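Local coordinates for protein fructose-2,6-bisphosphatase TIGAR B (Danio rerio, PDB 3E9C) that probably hydrolyses fructose-2,6-bisphosphate, and also fructose-1,6-bisphosphate, through a phosphohistidine intermediate, thereby restraining glycolysis, at residues N53-N58 with E80-P85. Numbering follows the deposited sequence.
Sequences NVFVSN and EMILDP
V54, V56 and their neighbours pair in parallel with strand 81-83 through three backbone hydrogen bonds. I82 is held through both its backbone N and its O: the N donates to V54 O (2.9 Å, N-H...O 165°), while the O receives V56 N at 3.0 Å in a more bent bond. D84 N then closes on V56 O (2.8 Å), carrying the pairing one residue past strand 81-83. CA-H...O contacts supplement these bonds, among them F55 CA to I82 O. Between V54 N and E80 O a water bridges instead, accepting from the first and donating to the second.

Apolar side chains meet on both faces. On one, V56 CG1, set between its own backbone N and carbonyl carbon (chi1 68°), points at L83 CD2 (3.2 Å, tighter than usual van der Waals contact), with M81 CG alongside at 3.5 Å. V54 CG1 meets M81 CG more loosely. On the other face F55 lies beside I82, with F55 CD1 3.9 Å from I82 CB.

Just beyond the C-terminal end of strand 53-56, beside the active site, S57 OG hydrogen-bonds NE2 of H183, the inferred transition-state stabiliser. Strand 81-83 is the outermost strand at this edge of the histidine phosphatase sheet, and 53-56 separates it from strand 177-182. Helix 60-71 joins the pair in a beta-alpha-beta crossover and packs on V56 and M81, while helix 125-147 packs on F55.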
loop_
_atom_site.group_PDB
_atom_site.type_symbol
_atom_site.label_atom_id
_atom_site.label_comp_id
_atom_site.label_asym_id
_atom_site.label_seq_id
_atom_site.Cartn_x
_atom_site.Cartn_y
_atom_site.Cartn_z
ATOM N N ASN A 53 10.859 1.088 0.788
ATOM C CA ASN A 53 10.626 0.303 -0.424
ATOM C C ASN A 53 9.427 0.873 -1.180
ATOM O O ASN A 53 8.451 1.311 -0.568
ATOM C CB ASN A 53 10.372 -1.169 -0.063
ATOM C CG ASN A 53 11.486 -1.759 0.767
ATOM O OD1 ASN A 53 11.518 -1.615 2.007
ATOM N ND2 ASN A 53 12.432 -2.416 0.088
ATOM N N VAL A 54 9.514 0.881 -2.509
ATOM C CA VAL A 54 8.443 1.387 -3.353
ATOM C C VAL A 54 8.171 0.357 -4.466
ATOM O O VAL A 54 9.105 -0.091 -5.136
ATOM C CB VAL A 54 8.811 2.772 -3.973
ATOM C CG1 VAL A 54 7.770 3.191 -5.011
ATOM C CG2 VAL A 54 8.983 3.851 -2.878
ATOM N N PHE A 55 6.897 -0.007 -4.627
ATOM C CA PHE A 55 6.439 -0.930 -5.664
ATOM C C PHE A 55 5.311 -0.284 -6.453
ATOM O O PHE A 55 4.421 0.370 -5.879
ATOM C CB PHE A 55 5.987 -2.250 -5.051
ATOM C CG PHE A 55 6.981 -2.819 -4.085
ATOM C CD1 PHE A 55 8.099 -3.512 -4.536
ATOM C CD2 PHE A 55 6.810 -2.645 -2.714
ATOM C CE1 PHE A 55 9.038 -4.020 -3.624
ATOM C CE2 PHE A 55 7.737 -3.144 -1.813
ATOM C CZ PHE A 55 8.843 -3.828 -2.259
ATOM N N VAL A 56 5.363 -0.448 -7.769
ATOM C CA VAL A 56 4.447 0.267 -8.657
ATOM C C VAL A 56 4.125 -0.586 -9.882
ATOM O O VAL A 56 4.973 -1.339 -10.351
ATOM C CB VAL A 56 5.013 1.682 -9.033
ATOM C CG1 VAL A 56 6.260 1.562 -9.906
ATOM C CG2 VAL A 56 3.966 2.512 -9.753
ATOM N N SER A 57 2.890 -0.526 -10.371
ATOM C CA SER A 57 2.572 -1.238 -11.605
ATOM C C SER A 57 3.402 -0.657 -12.757
ATOM O O SER A 57 3.889 0.472 -12.664
ATOM C CB SER A 57 1.083 -1.164 -11.927
ATOM O OG SER A 57 0.785 -0.034 -12.701
ATOM N N ASN A 58 3.575 -1.428 -13.822
ATOM C CA ASN A 58 4.344 -0.976 -14.995
ATOM C C ASN A 58 3.638 0.103 -15.839
ATOM O O ASN A 58 4.196 0.561 -16.832
ATOM C CB ASN A 58 4.666 -2.171 -15.895
ATOM C CG ASN A 58 3.404 -2.901 -16.373
ATOM O OD1 ASN A 58 2.521 -3.252 -15.572
ATOM N ND2 ASN A 58 3.312 -3.123 -17.676
ATOM N N GLU A 80 14.815 3.015 -4.232
ATOM C CA GLU A 80 14.572 2.721 -5.645
ATOM C C GLU A 80 13.146 2.202 -5.868
ATOM O O GLU A 80 12.617 1.426 -5.067
ATOM C CB GLU A 80 15.574 1.683 -6.166
ATOM C CG GLU A 80 15.500 0.334 -5.433
ATOM C CD GLU A 80 16.273 -0.789 -6.122
ATOM O OE1 GLU A 80 16.912 -0.540 -7.178
ATOM O OE2 GLU A 80 16.231 -1.931 -5.602
ATOM N N MET A 81 12.548 2.640 -6.962
ATOM C CA MET A 81 11.217 2.236 -7.361
ATOM C C MET A 81 11.309 0.899 -8.097
ATOM O O MET A 81 12.084 0.773 -9.050
ATOM C CB MET A 81 10.661 3.311 -8.296
ATOM C CG MET A 81 9.217 3.131 -8.734
ATOM S SD MET A 81 8.671 4.495 -9.807
ATOM C CE MET A 81 8.885 5.868 -8.716
ATOM N N ILE A 82 10.533 -0.094 -7.659
ATOM C CA ILE A 82 10.484 -1.384 -8.343
ATOM C C ILE A 82 9.166 -1.476 -9.119
ATOM O O ILE A 82 8.088 -1.300 -8.531
ATOM C CB ILE A 82 10.557 -2.571 -7.350
ATOM C CG1 ILE A 82 11.890 -2.600 -6.579
ATOM C CG2 ILE A 82 10.323 -3.882 -8.072
ATOM C CD1 ILE A 82 13.108 -2.844 -7.442
ATOM N N LEU A 83 9.254 -1.724 -10.427
ATOM C CA LEU A 83 8.069 -1.970 -11.259
ATOM C C LEU A 83 7.660 -3.438 -11.181
ATOM O O LEU A 83 8.474 -4.331 -11.434
ATOM C CB LEU A 83 8.303 -1.581 -12.733
ATOM C CG LEU A 83 8.855 -0.204 -13.125
ATOM C CD1 LEU A 83 8.832 -0.010 -14.651
ATOM C CD2 LEU A 83 8.100 0.926 -12.458
ATOM N N ASP A 84 6.400 -3.688 -10.828
ATOM C CA ASP A 84 5.905 -5.045 -10.719
ATOM C C ASP A 84 4.587 -5.180 -11.486
ATOM O O ASP A 84 3.572 -4.598 -11.083
ATOM C CB ASP A 84 5.733 -5.453 -9.250
ATOM C CG ASP A 84 5.527 -6.966 -9.073
ATOM O OD1 ASP A 84 5.037 -7.643 -10.016
ATOM O OD2 ASP A 84 5.876 -7.491 -7.982
ATOM N N PRO A 85 4.608 -5.945 -12.601
ATOM C CA PRO A 85 3.415 -6.198 -13.413
ATOM C C PRO A 85 2.271 -6.819 -12.612
ATOM O O PRO A 85 1.110 -6.611 -12.974
ATOM C CB PRO A 85 3.915 -7.176 -14.488
ATOM C CG PRO A 85 5.385 -6.831 -14.631
ATOM C CD PRO A 85 5.816 -6.546 -13.207
HETATM O O HOH W 1 11.958 -0.512 -3.560
#